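Local coordinates for B12-binding domain-containing protein (Kitasatospora setae, PDB 6WTE), which is a cobalamin-dependent radical SAM methyltransferase, TsrM, that binds cobalamin and a [4Fe-4S] cluster and catalyses methyl transfer, apparently by a non-radical route, at residues 392-397 and 503-508; 536-541 and 545-550. One frame throughout, in Å; residues are numbered along the deposited sequence. Where two conformers were deposited one is given.

Interaction 1. Residues 392-397 and 503-508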
loop_
_atom_site.group_PDB
_atom_site.type_symbol
_atom_site.label_atom_id
_atom_site.label_comp_id
_atom_site.label_asym_id
_atom_site.label_seq_id
_atom_site.Cartn_x
_atom_site.Cartn_y
_atom_site.Cartn_z
ATOM N N ALA A 392 7.809 -14.402 23.216
ATOM C CA ALA A 392 9.149 -13.827 23.256
ATOM C C ALA A 392 9.193 -12.495 22.523
ATOM O O ALA A 392 9.814 -11.535 22.999
ATOM C CB ALA A 392 10.156 -14.800 22.650
ATOM N N CYS A 393 8.534 -12.415 21.366
ATOM C CA CYS A 393 8.499 -11.161 20.625
ATOM C C CYS A 393 7.683 -10.103 21.358
ATOM O O CYS A 393 8.113 -8.947 21.462
ATOM C CB CYS A 393 7.938 -11.392 19.221
ATOM S SG CYS A 393 7.934 -9.903 18.217
ATOM N N VAL A 394 6.510 -10.477 21.879
ATOM C CA VAL A 394 5.694 -9.527 22.636
ATOM C C VAL A 394 6.504 -8.934 23.779
ATOM O O VAL A 394 6.579 -7.711 23.938
ATOM C CB VAL A 394 4.409 -10.201 23.150
ATOM C CG1 VAL A 394 3.754 -9.351 24.238
ATOM C CG2 VAL A 394 3.433 -10.427 22.000
ATOM N N ASP A 395 7.151 -9.797 24.570
ATOM C CA ASP A 395 7.899 -9.326 25.734
ATOM C C ASP A 395 9.019 -8.378 25.335
ATOM O O ASP A 395 9.215 -7.332 25.968
ATOM C CB ASP A 395 8.467 -10.516 26.511
ATOM C CG ASP A 395 7.399 -11.277 27.271
ATOM O OD1 ASP A 395 6.274 -10.756 27.400
ATOM O OD2 ASP A 395 7.686 -12.394 27.739
ATOM N N ALA A 396 9.771 -8.727 24.291
ATOM C CA ALA A 396 10.893 -7.888 23.885
ATOM C C ALA A 396 10.417 -6.580 23.263
ATOM O O ALA A 396 10.957 -5.510 23.566
ATOM C CB ALA A 396 11.785 -8.648 22.912
ATOM N N PHE A 397 9.408 -6.643 22.386
ATOM C CA PHE A 397 8.902 -5.427 21.752
ATOM C C PHE A 397 8.267 -4.485 22.773
ATOM O O PHE A 397 8.494 -3.271 22.731
ATOM C CB PHE A 397 7.890 -5.769 20.653
ATOM C CG PHE A 397 8.512 -6.132 19.341
ATOM C CD1 PHE A 397 9.801 -6.636 19.269
ATOM C CD2 PHE A 397 7.801 -5.956 18.157
ATOM C CE1 PHE A 397 10.363 -6.977 18.037
ATOM C CE2 PHE A 397 8.360 -6.296 16.928
ATOM C CZ PHE A 397 9.644 -6.800 16.873
ATOM N N TRP A 503 -4.453 -11.335 22.444
ATOM C CA TRP A 503 -4.890 -10.349 23.433
ATOM C C TRP A 503 -4.524 -10.765 24.849
ATOM O O TRP A 503 -4.200 -9.917 25.688
ATOM C CB TRP A 503 -6.397 -10.132 23.345
ATOM C CG TRP A 503 -6.795 -9.061 22.411
ATOM C CD1 TRP A 503 -6.805 -9.117 21.052
ATOM C CD2 TRP A 503 -7.244 -7.748 22.767
ATOM N NE1 TRP A 503 -7.243 -7.922 20.535
ATOM C CE2 TRP A 503 -7.514 -7.063 21.568
ATOM C CE3 TRP A 503 -7.445 -7.088 23.984
ATOM C CZ2 TRP A 503 -7.977 -5.747 21.547
ATOM C CZ3 TRP A 503 -7.904 -5.782 23.962
ATOM C CH2 TRP A 503 -8.165 -5.126 22.752
ATOM N N ALA A 504 -4.587 -12.062 25.141
ATOM C CA ALA A 504 -4.293 -12.535 26.488
ATOM C C ALA A 504 -2.841 -12.321 26.887
ATOM O O ALA A 504 -2.520 -12.439 28.076
ATOM C CB ALA A 504 -4.648 -14.017 26.612
ATOM N N LEU A 505 -1.957 -12.027 25.936
ATOM C CA LEU A 505 -0.554 -11.801 26.254
ATOM C C LEU A 505 -0.254 -10.374 26.698
ATOM O O LEU A 505 0.836 -10.126 27.226
ATOM C CB LEU A 505 0.320 -12.149 25.050
ATOM C CG LEU A 505 0.259 -13.613 24.618
ATOM C CD1 LEU A 505 1.124 -13.824 23.392
ATOM C CD2 LEU A 505 0.690 -14.525 25.760
ATOM N N ILE A 506 -1.173 -9.433 26.504
ATOM C CA ILE A 506 -0.916 -8.028 26.791
ATOM C C ILE A 506 -1.417 -7.704 28.189
ATOM O O ILE A 506 -2.574 -7.982 28.526
ATOM C CB ILE A 506 -1.573 -7.116 25.744
ATOM C CG1 ILE A 506 -1.094 -7.499 24.343
ATOM C CG2 ILE A 506 -1.281 -5.653 26.050
ATOM C CD1 ILE A 506 0.407 -7.377 24.158
ATOM N N ASP A 507 -0.543 -7.133 29.009
ATOM C CA ASP A 507 -0.965 -6.640 30.308
ATOM C C ASP A 507 -2.022 -5.560 30.098
ATOM O O ASP A 507 -1.839 -4.683 29.243
ATOM C CB ASP A 507 0.237 -6.087 31.074
ATOM C CG ASP A 507 -0.059 -5.841 32.542
ATOM O OD1 ASP A 507 -1.041 -5.135 32.855
ATOM O OD2 ASP A 507 0.696 -6.366 33.388
ATOM N N PRO A 508 -3.146 -5.607 30.814
ATOM C CA PRO A 508 -4.175 -4.568 30.623
ATOM C C PRO A 508 -3.671 -3.152 30.863
ATOM O O PRO A 508 -4.210 -2.207 30.271
ATOM C CB PRO A 508 -5.258 -4.964 31.635
ATOM C CG PRO A 508 -5.080 -6.439 31.814
ATOM C CD PRO A 508 -3.598 -6.681 31.715
#

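Interaction 2. Residues 536-541 and 545-550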
loop_
_atom_site.group_PDB
_atom_site.type_symbol
_atom_site.label_atom_id
_atom_site.label_comp_id
_atom_site.label_asym_id
_atom_site.label_seq_id
_atom_site.Cartn_x
_atom_site.Cartn_y
_atom_site.Cartn_z
ATOM N N THR A 536 -14.055 10.625 14.977
ATOM C CA THR A 536 -14.869 11.833 14.970
ATOM C C THR A 536 -14.338 12.865 15.953
ATOM O O THR A 536 -14.413 14.070 15.686
ATOM C CB THR A 536 -16.324 11.494 15.293
ATOM O OG1 THR A 536 -16.414 10.989 16.631
ATOM C CG2 THR A 536 -16.842 10.434 14.337
ATOM N N SER A 537 -13.793 12.416 17.086
ATOM C CA SER A 537 -13.248 13.350 18.064
ATOM C C SER A 537 -11.993 14.032 17.535
ATOM O O SER A 537 -11.796 15.235 17.752
ATOM C CB SER A 537 -12.961 12.624 19.377
ATOM O OG SER A 537 -14.162 12.138 19.955
ATOM N N LEU A 538 -11.129 13.277 16.851
ATOM C CA LEU A 538 -9.925 13.865 16.272
ATOM C C LEU A 538 -10.280 14.966 15.286
ATOM O O LEU A 538 -9.693 16.053 15.313
ATOM C CB LEU A 538 -9.095 12.783 15.588
ATOM C CG LEU A 538 -8.407 11.758 16.491
ATOM C CD1 LEU A 538 -7.713 10.706 15.629
ATOM C CD2 LEU A 538 -7.416 12.441 17.417
ATOM N N GLY A 539 -11.250 14.702 14.410
ATOM C CA GLY A 539 -11.654 15.719 13.454
ATOM C C GLY A 539 -12.301 16.918 14.122
ATOM O O GLY A 539 -11.967 18.066 13.818
ATOM N N GLY A 540 -13.220 16.667 15.057
ATOM C CA GLY A 540 -13.947 17.764 15.675
ATOM C C GLY A 540 -13.040 18.729 16.412
ATOM O O GLY A 540 -13.260 19.942 16.390
ATOM N N LEU A 541 -12.005 18.209 17.067
ATOM C CA LEU A 541 -11.061 19.035 17.801
ATOM C C LEU A 541 -9.895 19.517 16.947
ATOM O O LEU A 541 -9.024 20.230 17.459
ATOM C CB LEU A 541 -10.534 18.264 19.013
ATOM C CG LEU A 541 -11.545 17.993 20.130
ATOM C CD1 LEU A 541 -11.002 16.963 21.102
ATOM C CD2 LEU A 541 -11.886 19.275 20.858
ATOM N N GLY A 545 -1.655 15.130 12.491
ATOM C CA GLY A 545 -0.663 14.075 12.550
ATOM C C GLY A 545 -1.245 12.700 12.311
ATOM O O GLY A 545 -2.455 12.503 12.153
ATOM N N ALA A 546 -0.345 11.718 12.292
ATOM C CA ALA A 546 -0.761 10.337 12.104
ATOM C C ALA A 546 -1.717 9.917 13.213
ATOM O O ALA A 546 -1.592 10.339 14.363
ATOM C CB ALA A 546 0.459 9.408 12.072
ATOM N N PHE A 547 -2.687 9.086 12.841
ATOM C CA PHE A 547 -3.674 8.620 13.808
ATOM C C PHE A 547 -3.010 7.992 15.025
ATOM O O PHE A 547 -3.420 8.259 16.162
ATOM C CB PHE A 547 -4.629 7.623 13.149
ATOM C CG PHE A 547 -5.617 8.257 12.211
ATOM C CD1 PHE A 547 -5.850 9.626 12.242
ATOM C CD2 PHE A 547 -6.315 7.484 11.300
ATOM C CE1 PHE A 547 -6.760 10.207 11.379
ATOM C CE2 PHE A 547 -7.227 8.059 10.436
ATOM C CZ PHE A 547 -7.449 9.421 10.473
ATOM N N TRP A 548 -1.965 7.190 14.818
ATOM C CA TRP A 548 -1.351 6.494 15.942
ATOM C C TRP A 548 -0.644 7.434 16.910
ATOM O O TRP A 548 -0.413 7.049 18.063
ATOM C CB TRP A 548 -0.393 5.414 15.436
ATOM C CG TRP A 548 0.785 5.886 14.619
ATOM C CD1 TRP A 548 0.877 5.926 13.258
ATOM C CD2 TRP A 548 2.053 6.326 15.118
ATOM N NE1 TRP A 548 2.115 6.381 12.877
ATOM C CE2 TRP A 548 2.858 6.632 14.002
ATOM C CE3 TRP A 548 2.587 6.489 16.405
ATOM C CZ2 TRP A 548 4.162 7.100 14.130
ATOM C CZ3 TRP A 548 3.881 6.959 16.530
ATOM C CH2 TRP A 548 4.656 7.257 15.402
ATOM N N SER A 549 -0.327 8.664 16.493
ATOM C CA SER A 549 0.293 9.611 17.416
ATOM C C SER A 549 -0.655 10.069 18.515
ATOM O O SER A 549 -0.203 10.688 19.483
ATOM C CB SER A 549 0.819 10.833 16.654
ATOM O OG SER A 549 -0.230 11.706 16.261
ATOM N N HIS A 550 -1.952 9.795 18.383
ATOM C CA HIS A 550 -2.939 10.145 19.395
ATOM C C HIS A 550 -3.578 8.915 20.026
ATOM O O HIS A 550 -4.566 9.045 20.757
ATOM C CB HIS A 550 -4.008 11.052 18.779
ATOM C CG HIS A 550 -3.444 12.293 18.165
ATOM N ND1 HIS A 550 -2.715 13.212 18.889
ATOM C CD2 HIS A 550 -3.478 12.756 16.893
ATOM C CE1 HIS A 550 -2.331 14.193 18.092
ATOM N NE2 HIS A 550 -2.782 13.941 16.874
#

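Interaction 1. Residues 392-397 and 503-508
V394 reaches from its helix into the turn that follows helix 491-503, where its two methyl groups divide the work between L505 and I506. The closer approach is made by CG1, which lies 3.9 Å from I506 CD1. This branch stands anti to the backbone N (chi1 165°), which turns it to the isoleucine, while CG2, anti to the carbonyl carbon, faces the leucine and comes 4.3 Å from L505 CD1. The V394 and I506 side chains meet at a slant, methyl against methyl; I506 does not set out from its backbone toward the helix, but its first two torsions (chi1 -56°, chi2 -60°) together bring the terminal CD1 round to the valine. L505, by contrast, starts out from its backbone toward the helix.

A type I beta turn from W503 to I506, closed by the bond from I506 N to W503 O at 3.2 Å, presents the leucine and isoleucine in succession to one valine. The side chains meet through apolar groups alone, away from the annotated sites. L505 extends along helix 387-398 onto V390 and R391, V394 rests on F380 of strand 373-380, and both V394 and I506 pack on F407 of strand 404-412, so that helix and turn meet over two neighbouring parallel strands of the radical SAM core.

Interaction 2. Residues 536-541 and 545-550
A short connection after helix 533-540 leads into the 3-10 segment 547-549, and L538 bridges the two. One leucine methyl serves each partner: CD1 comes 4.0 Å from CD1 of F547, in the one of its two conformers described here, and CD2 lies 3.9 Å from CB of H550. That second methyl also touches the imidazole itself, at 4.0 Å from H550 CD2, and it meets the ring at a slant, as CD1 does that of F547. L538 and H550 both set out from their backbones toward the opposing segment, whereas F547 arrives by its ring.

The 3-10 turn is pinned from within. A546 O accepts two bonds, from S549 N and from S549 OG at 2.7 Å, the hydroxyl lying in the carbonyl plane with a C=O...donor angle of 152°. The same hydroxyl oxygen sits 3.4 Å above the H550 ring, over its centre. The imidazole is held further by the bond from NE2 to T544 O and by an edge-to-face meeting with Y543, which L538 touches as well.

In this conformer F547 also packs on P15, a cobalamin-binding residue, with its side chain about 7 Å from the bound cobalamin, so the contact borders the cofactor pocket. Beyond it, S537 and H550 lean on helix 554-566, while S549 touches W306 of strand 304-309 and L373 of strand 373-380.

Overall arrangement
Interaction 1 closes before interaction 2 opens along the chain, and the two do not touch: their centres are 26 Å apart and their nearest atoms about 13 Å. What they share is the mixed sheet of the radical SAM core, in particular strand 373-380, which receives side chains from both. Interaction 1 joins helix 387-398, part of the radical SAM core, to the turn after helix 491-503, away from the annotated sites. Interaction 2 belongs wholly to the C-terminal part of the chain and brings it beside the cobalamin pocket. Both therefore show later parts of the chain folded back against the core, one at its periphery and one near the bound cobalamin.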